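Local structure of metal-dependent hydrolase (Lactobacillus plantarum, 2F6K) at residues A[3-9]-A[263-269]; A[18-23]-A[63-68]; A[138-142]-A[192-196]; A[214-218]-A[229-233]. The protein is probably a metal-dependent decarboxylase of the amidohydrolase superfamily, of the aminocarboxymuconate-semialdehyde decarboxylase type, here with manganese bound. All blocks are in the same frame, centred on the assembly; numbering follows the deposited sequence.

Overall arrangement
The four contacts show how the chemistry of a TIM-barrel enzyme changes from centre to surface. Contact 1 is buried, joins the first barrel strand to the loop after the last one, and is built from backbone bonds, carboxylates and metal ligands. Contacts 2, 3 and 4 are partly buried, join helices outside the barrel strands, and lie about 26 to 27 Å from contact 1, centre to centre. Contact 2 combines a carboxylate-centred polar cluster with a ring stack, whereas contact 3 is chiefly aromatic and contact 4 mixes apolar packing with a tyrosine-aspartate bond. Contacts 3 and 4 touch through F193 and V232. Contacts 2 and 3 reach one neighbouring subunit and contact 4 another.

Contact 1 (A[3-9]-A[263-269]); sequences KIDFHTH and YGSDIPY. With MN (manganese (II) ion), chain C.
F6 and H9 of segment 3-9 give their backbone N-H groups to Y263 O and I267 O, at 3.0 and 2.8 Å, bonds that bracket the middle of the contact, while the end-to-end directions of the segments differ by 30°. Between them, H7 O accepts from D266 N nearly in line with its C=O, and more weakly from S265 N. With CG anti to the backbone N (chi1 -161°), the D5 carboxylate is swung to S265, whose hydroxyl donates to the syn lone pair of OD2 (OG to OD2 2.6 Å). D5 OD1 takes S265 N and H7 N from opposite faces of the carboxylate, the latter closing an Asx turn. With an alanine here, the S265 hydroxyl and H7 N would probably lose their carboxylate acceptor, S265 N would keep just its weak bond to H7 O, and the turn would be less firmly fixed. Past this turn, H7 NE2 (2.1 Å), H9 NE2 (2.3 Å) and D266 OD1 (2.4 Å) bind the manganese with two waters. D239 and S55 accept from the ND1 atoms of H7 and H9. These two histidines and the aspartate after the eighth strand, together with H154 of strand 150-154, make up the metal site characteristic of amidohydrolase TIM barrels.

Contact 2 (A[18-23]-A[63-68]); sequences ALKRHV and FGDKAE
E68 OE2 is the meeting point of H22 and R21, two neighbours on the last turn of helix 13-22. H22 NE2 donates to it at 2.8 Å in a nearly straight bond that meets the syn lone pair of E68 OE2; this oxygen lies in the imidazole plane, while the carboxylate plane stands almost perpendicular to that ring. R21 NH2 approaches the same oxygen to form a salt bridge, but its hydrogen bond is bent and weak. One carboxylate oxygen thus takes both donors; the carboxylate may favour a protonated H22, though R21 on the same oxygen would partly offset this. R21 CG, anti to the backbone N (chi1 -178°), lies over one face of the H22 ring, and a bend at chi3 (77°) brings the guanidinium to E68. F63 covers the other face in an offset stack, with centroids 4.7 Å apart and planes 27° from parallel. The stack is reinforced by reciprocal CH-pi contacts: H22 CB lies over the phenyl ring, and F63 CB sits 4.0 Å from the imidazole centroid. Around the rest of the phenyl ring, A18 CB approaches CE2 at 3.8 Å, with L19 and V23 touching more loosely. D65, the N-cap of the next helix, accepts from E68 N through OD1 (3.0 Å) and so fixes the helix start from which E68 reaches out. The contact therefore joins the C-terminal end of helix 13-22 to the N-terminal end of helix 66-86, where L72 packs against both A18 and F63. Beside it, G64 O accepts a hydrogen bond from Y190 of a neighbouring subunit.

Contact 3 (A[138-142]-A[192-196]); sequences ERVYQ and FFEKY
Y196 and Y141 contribute most of the buried surface, and the Y196 ring faces the root of the other side chain more than its ring. Y141 CB stands over the centre of the Y196 ring, 3.4 Å from the centroid and 12° off the ring normal, a well-centred CH-pi contact. The two rings themselves lie oblique, with planes at 59°. On its other face the Y196 ring is backed by K195 CB, so it is held between the helix opposite and the residue before it. F192 is the third member. Its CG anti to the backbone N (chi1 -174°) carries the ring across to Y141, where its edge meets the tyrosine face in a T-shaped pair with centroids 5.0 Å apart. CE2 makes the touch, 3.6 Å from Y141 CD1, and Y196 CD1 in turn lies over the centre of the F192 ring. These three residues form a compact aromatic cluster. The far end of Y141 is fixed outside it, by a hydrogen bond between OH and S134 O. Toward the rim the chemistry turns polar: a water bridges Q142 NE2 and Y196 OH, and K195 NZ forms a salt bridge with E138 OE2 at 3.2 Å. E138 also has a long, weak ion pair with K66 of a neighbouring subunit. The cluster thus fastens helix 138-145 to the short helix 192-195, with M187 of helix 171-189 packing on F192 and helix 102-114 touching V140 on helix 138-145.

Contact 4 (A[214-218]-A[229-233]); sequences DDRIA and VYDVM
Y230 OH donates to D215 OD2 at 2.6 Å, the one direct hydrogen bond between these two helical segments. It uses the anti lone pair of the carboxylate, whose oxygen lies at the edge of the phenol ring and near its plane. A218 CB sits beside the same ring, 3.8 Å from CE2, while V229 CG1 lies over the centre of one ring face and also touches A218. V229 CG1 occupies this place because chi1 is 67°, setting it between the backbone N and the carbonyl carbon. That rotation turns V229 CG2 to D214 OD1, 3.6 Å away. D214 OD2 is directed instead to selenomethionine M233, so the aspartate packs against two apolar side chains one helical turn apart. A water completes the inner shell, donating to A218 O (2.7 Å) and accepting from V229 N (2.9 Å). D215 OD2 has a second partner, R247 of a neighbouring subunit, so the carboxylate joins an internal bond to an intersubunit salt bridge. A phenylalanine in place of Y230 would probably leave D215 to be oriented by the arginine of that subunit without its tyrosine mate, and would remove the hydrogen bond between the helices. Further out, F184 of helix 171-189 packs on D214 and M233, while L255 touches both of these and Y230. The axes of the two short segments come within 10.7 Å, their N-to-C directions 139° apart, a widely splayed antiparallel pair in the outer helical layer of the TIM barrel, between strands 200-203 and 237-239.

Contact 1 (A[3-9]-A[263-269])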
# COMPACT_ATOMS: atom_id res chain seq x y z
N LYS A 3 -17.03 -17.65 -35.91
CA LYS A 3 -16.86 -17.55 -34.47
C LYS A 3 -17.61 -16.36 -33.89
O LYS A 3 -17.96 -15.41 -34.60
CB LYS A 3 -15.38 -17.38 -34.15
CG LYS A 3 -14.46 -18.19 -35.02
CD LYS A 3 -13.01 -17.78 -34.86
CE LYS A 3 -12.11 -18.51 -35.84
NZ LYS A 3 -10.80 -17.86 -35.94
N ILE A 4 -17.86 -16.43 -32.59
CA ILE A 4 -18.51 -15.35 -31.85
C ILE A 4 -17.45 -14.92 -30.83
O ILE A 4 -16.95 -15.74 -30.07
CB ILE A 4 -19.78 -15.82 -31.11
CG1 ILE A 4 -20.87 -16.17 -32.13
CG2 ILE A 4 -20.28 -14.71 -30.19
CD1 ILE A 4 -22.10 -16.82 -31.53
N ASP A 5 -17.09 -13.63 -30.85
CA ASP A 5 -16.06 -13.09 -29.96
C ASP A 5 -16.65 -12.48 -28.68
O ASP A 5 -17.33 -11.46 -28.74
CB ASP A 5 -15.29 -12.01 -30.72
CG ASP A 5 -13.94 -11.71 -30.10
OD1 ASP A 5 -13.76 -11.97 -28.88
OD2 ASP A 5 -13.06 -11.21 -30.84
N PHE A 6 -16.38 -13.08 -27.52
CA PHE A 6 -16.93 -12.54 -26.29
C PHE A 6 -15.99 -11.67 -25.46
O PHE A 6 -16.30 -11.29 -24.33
CB PHE A 6 -17.47 -13.67 -25.40
CG PHE A 6 -18.94 -13.58 -25.14
CD1 PHE A 6 -19.82 -14.47 -25.73
CD2 PHE A 6 -19.45 -12.58 -24.31
CE1 PHE A 6 -21.20 -14.38 -25.51
CE2 PHE A 6 -20.82 -12.48 -24.08
CZ PHE A 6 -21.70 -13.38 -24.68
N HIS A 7 -14.82 -11.37 -26.02
CA HIS A 7 -13.84 -10.54 -25.33
C HIS A 7 -13.11 -9.74 -26.40
O HIS A 7 -12.06 -10.13 -26.89
CB HIS A 7 -12.85 -11.40 -24.53
CG HIS A 7 -11.93 -10.61 -23.65
ND1 HIS A 7 -11.53 -11.05 -22.41
CD2 HIS A 7 -11.30 -9.42 -23.85
CE1 HIS A 7 -10.69 -10.18 -21.88
NE2 HIS A 7 -10.53 -9.18 -22.73
N THR A 8 -13.70 -8.61 -26.76
CA THR A 8 -13.15 -7.73 -27.77
C THR A 8 -13.52 -6.31 -27.31
O THR A 8 -14.58 -6.11 -26.70
CB THR A 8 -13.72 -8.10 -29.16
OG1 THR A 8 -13.31 -7.13 -30.12
CG2 THR A 8 -15.24 -8.20 -29.12
N HIS A 9 -12.66 -5.33 -27.58
CA HIS A 9 -12.92 -3.98 -27.09
C HIS A 9 -13.05 -2.81 -28.07
O HIS A 9 -12.67 -2.90 -29.25
CB HIS A 9 -11.85 -3.60 -26.06
CG HIS A 9 -11.66 -4.61 -24.97
ND1 HIS A 9 -12.65 -4.92 -24.06
CD2 HIS A 9 -10.59 -5.36 -24.62
CE1 HIS A 9 -12.19 -5.81 -23.20
NE2 HIS A 9 -10.94 -6.09 -23.52
N TYR A 263 -15.05 -18.22 -26.69
CA TYR A 263 -13.90 -17.69 -27.40
C TYR A 263 -13.76 -16.19 -27.13
O TYR A 263 -14.76 -15.50 -26.92
CB TYR A 263 -14.06 -17.89 -28.91
CG TYR A 263 -13.02 -17.14 -29.71
CD1 TYR A 263 -11.67 -17.47 -29.61
CD2 TYR A 263 -13.38 -16.08 -30.53
CE1 TYR A 263 -10.70 -16.76 -30.33
CE2 TYR A 263 -12.43 -15.37 -31.25
CZ TYR A 263 -11.10 -15.72 -31.14
OH TYR A 263 -10.16 -15.03 -31.87
N GLY A 264 -12.52 -15.71 -27.16
CA GLY A 264 -12.23 -14.29 -26.96
C GLY A 264 -10.93 -13.93 -27.67
O GLY A 264 -9.98 -14.72 -27.66
N SER A 265 -10.86 -12.76 -28.29
CA SER A 265 -9.64 -12.37 -29.00
C SER A 265 -8.84 -11.29 -28.26
O SER A 265 -7.61 -11.25 -28.36
CB SER A 265 -9.98 -11.87 -30.41
OG SER A 265 -10.59 -10.61 -30.37
N ASP A 266 -9.54 -10.43 -27.54
CA ASP A 266 -8.95 -9.35 -26.76
C ASP A 266 -8.34 -8.23 -27.59
O ASP A 266 -7.43 -7.55 -27.13
CB ASP A 266 -7.89 -9.88 -25.80
CG ASP A 266 -7.83 -9.08 -24.51
OD1 ASP A 266 -8.49 -8.03 -24.42
OD2 ASP A 266 -7.12 -9.52 -23.58
N ILE A 267 -8.83 -8.04 -28.82
CA ILE A 267 -8.32 -6.96 -29.66
C ILE A 267 -9.03 -5.70 -29.17
O ILE A 267 -10.13 -5.78 -28.63
CB ILE A 267 -8.68 -7.15 -31.15
CG1 ILE A 267 -10.21 -7.19 -31.31
CG2 ILE A 267 -8.05 -8.42 -31.69
CD1 ILE A 267 -10.69 -7.09 -32.75
N PRO A 268 -8.42 -4.52 -29.37
CA PRO A 268 -7.13 -4.33 -30.02
C PRO A 268 -5.96 -4.23 -29.05
O PRO A 268 -4.84 -3.89 -29.44
CB PRO A 268 -7.35 -3.05 -30.81
CG PRO A 268 -8.14 -2.24 -29.85
CD PRO A 268 -9.14 -3.23 -29.28
N TYR A 269 -6.21 -4.52 -27.77
CA TYR A 269 -5.14 -4.44 -26.78
C TYR A 269 -4.08 -5.48 -27.09
O TYR A 269 -2.89 -5.22 -26.92
CB TYR A 269 -5.72 -4.59 -25.38
CG TYR A 269 -6.52 -3.37 -24.99
CD1 TYR A 269 -5.96 -2.35 -24.23
CD2 TYR A 269 -7.84 -3.21 -25.46
CE1 TYR A 269 -6.68 -1.18 -23.94
CE2 TYR A 269 -8.56 -2.05 -25.18
CZ TYR A 269 -7.98 -1.05 -24.42
OH TYR A 269 -8.70 0.09 -24.16
MN MN C . -9.48 -7.37 -22.33
O HOH W 1 -9.47 -15.74 -34.80
O HOH W 2 -17.55 -17.16 -27.92
O HOH W 3 -7.80 -8.23 -21.44
O HOH W 4 -8.21 -5.45 -22.49

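Contact 2 (A[18-23]-A[63-68])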
# COMPACT_ATOMS: atom_id res chain seq x y z
N ALA A 18 -9.98 10.92 -21.67
CA ALA A 18 -9.94 10.78 -20.22
C ALA A 18 -8.64 10.07 -19.81
O ALA A 18 -8.05 10.38 -18.77
CB ALA A 18 -11.16 10.01 -19.72
N LEU A 19 -8.20 9.11 -20.63
CA LEU A 19 -6.98 8.39 -20.31
C LEU A 19 -5.78 9.32 -20.40
O LEU A 19 -4.92 9.31 -19.51
CB LEU A 19 -6.79 7.19 -21.25
CG LEU A 19 -7.72 5.99 -21.06
CD1 LEU A 19 -7.43 4.93 -22.11
CD2 LEU A 19 -7.55 5.42 -19.66
N LYS A 20 -5.71 10.13 -21.45
CA LYS A 20 -4.58 11.05 -21.59
C LYS A 20 -4.57 12.07 -20.46
O LYS A 20 -3.52 12.41 -19.90
CB LYS A 20 -4.63 11.78 -22.93
CG LYS A 20 -4.43 10.89 -24.13
CD LYS A 20 -4.43 11.69 -25.44
CE LYS A 20 -4.39 10.78 -26.67
NZ LYS A 20 -3.23 9.82 -26.63
N ARG A 21 -5.75 12.56 -20.11
CA ARG A 21 -5.88 13.56 -19.07
C ARG A 21 -5.60 13.08 -17.64
O ARG A 21 -5.02 13.82 -16.85
CB ARG A 21 -7.29 14.17 -19.16
CG ARG A 21 -7.58 15.28 -18.16
CD ARG A 21 -8.84 16.10 -18.53
NE ARG A 21 -10.10 15.44 -18.21
CZ ARG A 21 -10.76 14.61 -19.03
NH1 ARG A 21 -10.29 14.34 -20.24
NH2 ARG A 21 -11.91 14.07 -18.65
N HIS A 22 -5.97 11.85 -17.31
CA HIS A 22 -5.78 11.35 -15.94
C HIS A 22 -4.68 10.32 -15.69
O HIS A 22 -4.24 10.15 -14.55
CB HIS A 22 -7.11 10.77 -15.40
CG HIS A 22 -8.22 11.77 -15.33
ND1 HIS A 22 -8.14 12.92 -14.58
CD2 HIS A 22 -9.44 11.79 -15.92
CE1 HIS A 22 -9.26 13.61 -14.71
NE2 HIS A 22 -10.07 12.94 -15.52
N VAL A 23 -4.24 9.63 -16.72
CA VAL A 23 -3.21 8.63 -16.51
C VAL A 23 -1.89 9.04 -17.15
O VAL A 23 -1.81 9.24 -18.36
CB VAL A 23 -3.64 7.26 -17.10
CG1 VAL A 23 -2.56 6.23 -16.86
CG2 VAL A 23 -4.95 6.81 -16.48
N PHE A 63 -12.11 7.99 -11.99
CA PHE A 63 -10.93 8.81 -11.74
C PHE A 63 -11.06 9.73 -10.53
O PHE A 63 -10.23 10.60 -10.33
CB PHE A 63 -10.60 9.65 -12.98
CG PHE A 63 -10.38 8.82 -14.21
CD1 PHE A 63 -9.30 7.94 -14.29
CD2 PHE A 63 -11.26 8.90 -15.28
CE1 PHE A 63 -9.12 7.14 -15.41
CE2 PHE A 63 -11.09 8.11 -16.41
CZ PHE A 63 -10.02 7.22 -16.48
N GLY A 64 -12.11 9.53 -9.74
CA GLY A 64 -12.29 10.36 -8.56
C GLY A 64 -13.35 11.44 -8.72
O GLY A 64 -13.67 12.14 -7.76
N ASP A 65 -13.88 11.58 -9.92
CA ASP A 65 -14.91 12.57 -10.20
C ASP A 65 -16.20 11.81 -10.58
O ASP A 65 -16.30 11.21 -11.65
CB ASP A 65 -14.46 13.47 -11.36
CG ASP A 65 -15.43 14.61 -11.65
OD1 ASP A 65 -16.66 14.39 -11.61
OD2 ASP A 65 -14.95 15.72 -11.92
N LYS A 66 -17.19 11.86 -9.69
CA LYS A 66 -18.46 11.17 -9.91
C LYS A 66 -19.19 11.57 -11.19
O LYS A 66 -19.55 10.72 -12.00
CB LYS A 66 -19.40 11.39 -8.73
CG LYS A 66 -20.69 10.61 -8.85
CD LYS A 66 -21.58 10.81 -7.64
CE LYS A 66 -22.92 10.13 -7.85
NZ LYS A 66 -23.91 10.59 -6.85
N ALA A 67 -19.41 12.87 -11.37
CA ALA A 67 -20.11 13.33 -12.57
C ALA A 67 -19.40 12.85 -13.84
O ALA A 67 -20.05 12.43 -14.80
CB ALA A 67 -20.20 14.85 -12.58
N GLU A 68 -18.07 12.92 -13.84
CA GLU A 68 -17.29 12.49 -14.99
C GLU A 68 -17.43 10.98 -15.22
O GLU A 68 -17.54 10.53 -16.37
CB GLU A 68 -15.81 12.85 -14.80
CG GLU A 68 -14.93 12.44 -15.96
CD GLU A 68 -13.46 12.55 -15.64
OE1 GLU A 68 -13.04 12.04 -14.58
OE2 GLU A 68 -12.72 13.13 -16.46

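Contact 3 (A[138-142]-A[192-196])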
# COMPACT_ATOMS: atom_id res chain seq x y z
N GLU A 138 -24.58 -4.45 -3.50
CA GLU A 138 -25.67 -5.41 -3.45
C GLU A 138 -26.85 -5.05 -4.34
O GLU A 138 -27.32 -5.87 -5.12
CB GLU A 138 -26.18 -5.60 -2.02
CG GLU A 138 -25.21 -6.29 -1.09
CD GLU A 138 -25.88 -6.78 0.19
OE1 GLU A 138 -26.78 -6.06 0.70
OE2 GLU A 138 -25.50 -7.87 0.67
N ARG A 139 -27.34 -3.82 -4.22
CA ARG A 139 -28.48 -3.42 -5.03
C ARG A 139 -28.21 -3.60 -6.52
O ARG A 139 -29.13 -3.85 -7.30
CB ARG A 139 -28.87 -1.97 -4.72
CG ARG A 139 -29.33 -1.80 -3.27
CD ARG A 139 -29.80 -0.39 -2.97
NE ARG A 139 -30.19 -0.24 -1.57
CZ ARG A 139 -29.34 -0.11 -0.55
NH1 ARG A 139 -28.03 -0.11 -0.75
NH2 ARG A 139 -29.81 0.01 0.69
N VAL A 140 -26.94 -3.49 -6.91
CA VAL A 140 -26.58 -3.67 -8.32
C VAL A 140 -26.72 -5.14 -8.68
O VAL A 140 -27.20 -5.47 -9.76
CB VAL A 140 -25.12 -3.23 -8.60
CG1 VAL A 140 -24.77 -3.48 -10.07
CG2 VAL A 140 -24.95 -1.75 -8.29
N TYR A 141 -26.30 -6.02 -7.78
CA TYR A 141 -26.41 -7.46 -8.03
C TYR A 141 -27.88 -7.87 -8.15
O TYR A 141 -28.24 -8.62 -9.06
CB TYR A 141 -25.75 -8.26 -6.89
CG TYR A 141 -24.36 -7.81 -6.54
CD1 TYR A 141 -23.49 -7.32 -7.52
CD2 TYR A 141 -23.89 -7.89 -5.23
CE1 TYR A 141 -22.20 -6.92 -7.21
CE2 TYR A 141 -22.60 -7.49 -4.91
CZ TYR A 141 -21.76 -7.00 -5.90
OH TYR A 141 -20.48 -6.59 -5.59
N GLN A 142 -28.71 -7.36 -7.25
CA GLN A 142 -30.13 -7.68 -7.27
C GLN A 142 -30.77 -7.33 -8.61
O GLN A 142 -31.52 -8.12 -9.18
CB GLN A 142 -30.84 -6.96 -6.13
CG GLN A 142 -30.24 -7.26 -4.78
CD GLN A 142 -30.86 -6.44 -3.67
OE1 GLN A 142 -31.22 -5.28 -3.86
NE2 GLN A 142 -30.99 -7.04 -2.50
N PHE A 192 -21.69 -14.83 -3.48
CA PHE A 192 -22.26 -14.22 -4.66
C PHE A 192 -23.08 -15.19 -5.53
O PHE A 192 -24.23 -14.90 -5.87
CB PHE A 192 -21.15 -13.57 -5.49
CG PHE A 192 -21.64 -12.78 -6.67
CD1 PHE A 192 -22.06 -13.42 -7.83
CD2 PHE A 192 -21.72 -11.40 -6.60
CE1 PHE A 192 -22.54 -12.69 -8.92
CE2 PHE A 192 -22.20 -10.65 -7.68
CZ PHE A 192 -22.61 -11.30 -8.84
N PHE A 193 -22.49 -16.32 -5.88
CA PHE A 193 -23.16 -17.30 -6.74
C PHE A 193 -24.36 -17.98 -6.08
O PHE A 193 -25.29 -18.42 -6.75
CB PHE A 193 -22.13 -18.32 -7.20
CG PHE A 193 -20.87 -17.70 -7.75
CD1 PHE A 193 -20.87 -17.11 -9.01
CD2 PHE A 193 -19.71 -17.64 -6.98
CE1 PHE A 193 -19.73 -16.46 -9.50
CE2 PHE A 193 -18.57 -17.00 -7.47
CZ PHE A 193 -18.58 -16.41 -8.73
N GLU A 194 -24.33 -18.03 -4.76
CA GLU A 194 -25.38 -18.63 -3.96
C GLU A 194 -26.55 -17.64 -3.89
O GLU A 194 -27.71 -18.03 -4.04
CB GLU A 194 -24.82 -18.91 -2.57
CG GLU A 194 -25.70 -19.66 -1.60
CD GLU A 194 -24.94 -19.99 -0.31
OE1 GLU A 194 -23.93 -20.73 -0.38
OE2 GLU A 194 -25.33 -19.51 0.77
N LYS A 195 -26.24 -16.36 -3.69
CA LYS A 195 -27.27 -15.33 -3.58
C LYS A 195 -27.80 -14.82 -4.92
O LYS A 195 -28.95 -14.39 -5.02
CB LYS A 195 -26.74 -14.14 -2.76
CG LYS A 195 -26.42 -14.47 -1.30
CD LYS A 195 -26.38 -13.21 -0.45
CE LYS A 195 -25.32 -12.23 -0.91
NZ LYS A 195 -25.38 -10.93 -0.19
N TYR A 196 -26.97 -14.87 -5.96
CA TYR A 196 -27.40 -14.41 -7.28
C TYR A 196 -27.13 -15.48 -8.32
O TYR A 196 -26.39 -15.27 -9.28
CB TYR A 196 -26.66 -13.12 -7.65
CG TYR A 196 -26.66 -12.10 -6.53
CD1 TYR A 196 -25.51 -11.86 -5.78
CD2 TYR A 196 -27.83 -11.44 -6.16
CE1 TYR A 196 -25.53 -10.99 -4.69
CE2 TYR A 196 -27.86 -10.56 -5.07
CZ TYR A 196 -26.71 -10.34 -4.34
OH TYR A 196 -26.74 -9.49 -3.26
O HOH W 5 -29.37 -9.24 -1.99

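Contact 4 (A[214-218]-A[229-233])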
# COMPACT_ATOMS: atom_id res chain seq x y z
N ASP A 214 -7.82 -23.22 -6.85
CA ASP A 214 -9.03 -23.92 -6.44
C ASP A 214 -8.74 -25.09 -5.49
O ASP A 214 -9.32 -25.17 -4.41
CB ASP A 214 -9.82 -24.41 -7.66
CG ASP A 214 -10.59 -23.29 -8.34
OD1 ASP A 214 -10.51 -22.14 -7.86
OD2 ASP A 214 -11.26 -23.55 -9.37
N ASP A 215 -7.84 -25.97 -5.89
CA ASP A 215 -7.52 -27.13 -5.07
C ASP A 215 -6.89 -26.77 -3.75
O ASP A 215 -6.97 -27.54 -2.79
CB ASP A 215 -6.59 -28.06 -5.85
CG ASP A 215 -7.26 -28.61 -7.09
OD1 ASP A 215 -6.58 -28.72 -8.13
OD2 ASP A 215 -8.46 -28.94 -7.01
N ARG A 216 -6.28 -25.60 -3.69
CA ARG A 216 -5.62 -25.15 -2.48
C ARG A 216 -6.60 -24.54 -1.48
O ARG A 216 -6.45 -24.71 -0.27
CB ARG A 216 -4.54 -24.13 -2.84
CG ARG A 216 -3.54 -23.82 -1.74
CD ARG A 216 -2.57 -22.74 -2.22
NE ARG A 216 -1.60 -22.36 -1.20
CZ ARG A 216 -0.62 -23.15 -0.77
NH1 ARG A 216 -0.48 -24.36 -1.28
NH2 ARG A 216 0.21 -22.72 0.17
N ILE A 217 -7.60 -23.83 -1.99
CA ILE A 217 -8.58 -23.18 -1.13
C ILE A 217 -9.86 -23.99 -0.94
O ILE A 217 -10.69 -23.66 -0.08
CB ILE A 217 -8.96 -21.81 -1.69
CG1 ILE A 217 -9.75 -21.98 -3.00
CG2 ILE A 217 -7.70 -21.00 -1.94
CD1 ILE A 217 -10.23 -20.68 -3.61
N ALA A 218 -10.02 -25.04 -1.73
CA ALA A 218 -11.22 -25.87 -1.66
C ALA A 218 -11.68 -26.14 -0.23
O ALA A 218 -12.85 -25.91 0.11
CB ALA A 218 -10.98 -27.19 -2.40
N VAL A 229 -16.18 -24.88 -4.17
CA VAL A 229 -15.55 -24.21 -5.29
C VAL A 229 -15.72 -24.96 -6.62
O VAL A 229 -15.88 -24.34 -7.68
CB VAL A 229 -14.04 -23.93 -4.98
CG1 VAL A 229 -13.25 -25.23 -4.90
CG2 VAL A 229 -13.46 -22.98 -6.02
N TYR A 230 -15.71 -26.29 -6.55
CA TYR A 230 -15.86 -27.11 -7.75
C TYR A 230 -17.25 -26.97 -8.37
O TYR A 230 -17.38 -27.06 -9.59
CB TYR A 230 -15.57 -28.57 -7.43
CG TYR A 230 -14.20 -28.74 -6.86
CD1 TYR A 230 -13.06 -28.45 -7.62
CD2 TYR A 230 -14.02 -29.16 -5.54
CE1 TYR A 230 -11.78 -28.59 -7.08
CE2 TYR A 230 -12.75 -29.30 -4.99
CZ TYR A 230 -11.63 -29.01 -5.77
OH TYR A 230 -10.37 -29.16 -5.22
N ASP A 231 -18.28 -26.77 -7.55
CA ASP A 231 -19.62 -26.58 -8.10
C ASP A 231 -19.68 -25.21 -8.78
O ASP A 231 -20.27 -25.06 -9.84
CB ASP A 231 -20.70 -26.65 -7.01
CG ASP A 231 -20.91 -28.05 -6.49
OD1 ASP A 231 -20.84 -29.00 -7.31
OD2 ASP A 231 -21.17 -28.19 -5.28
N VAL A 232 -19.05 -24.22 -8.15
CA VAL A 232 -19.03 -22.88 -8.70
C VAL A 232 -18.31 -22.85 -10.05
O VAL A 232 -18.73 -22.14 -10.98
CB VAL A 232 -18.35 -21.89 -7.72
CG1 VAL A 232 -18.38 -20.48 -8.30
CG2 VAL A 232 -19.05 -21.92 -6.37
N MSE A 233 -17.23 -23.62 -10.17
CA MSE A 233 -16.49 -23.66 -11.42
C MSE A 233 -17.35 -24.24 -12.55
O MSE A 233 -17.10 -23.98 -13.73
CB MSE A 233 -15.21 -24.48 -11.25
CG MSE A 233 -14.14 -23.80 -10.36
SE MSE A 233 -13.49 -22.09 -11.09
CE MSE A 233 -12.35 -22.81 -12.47
O HOH W 6 -14.74 -25.48 -1.72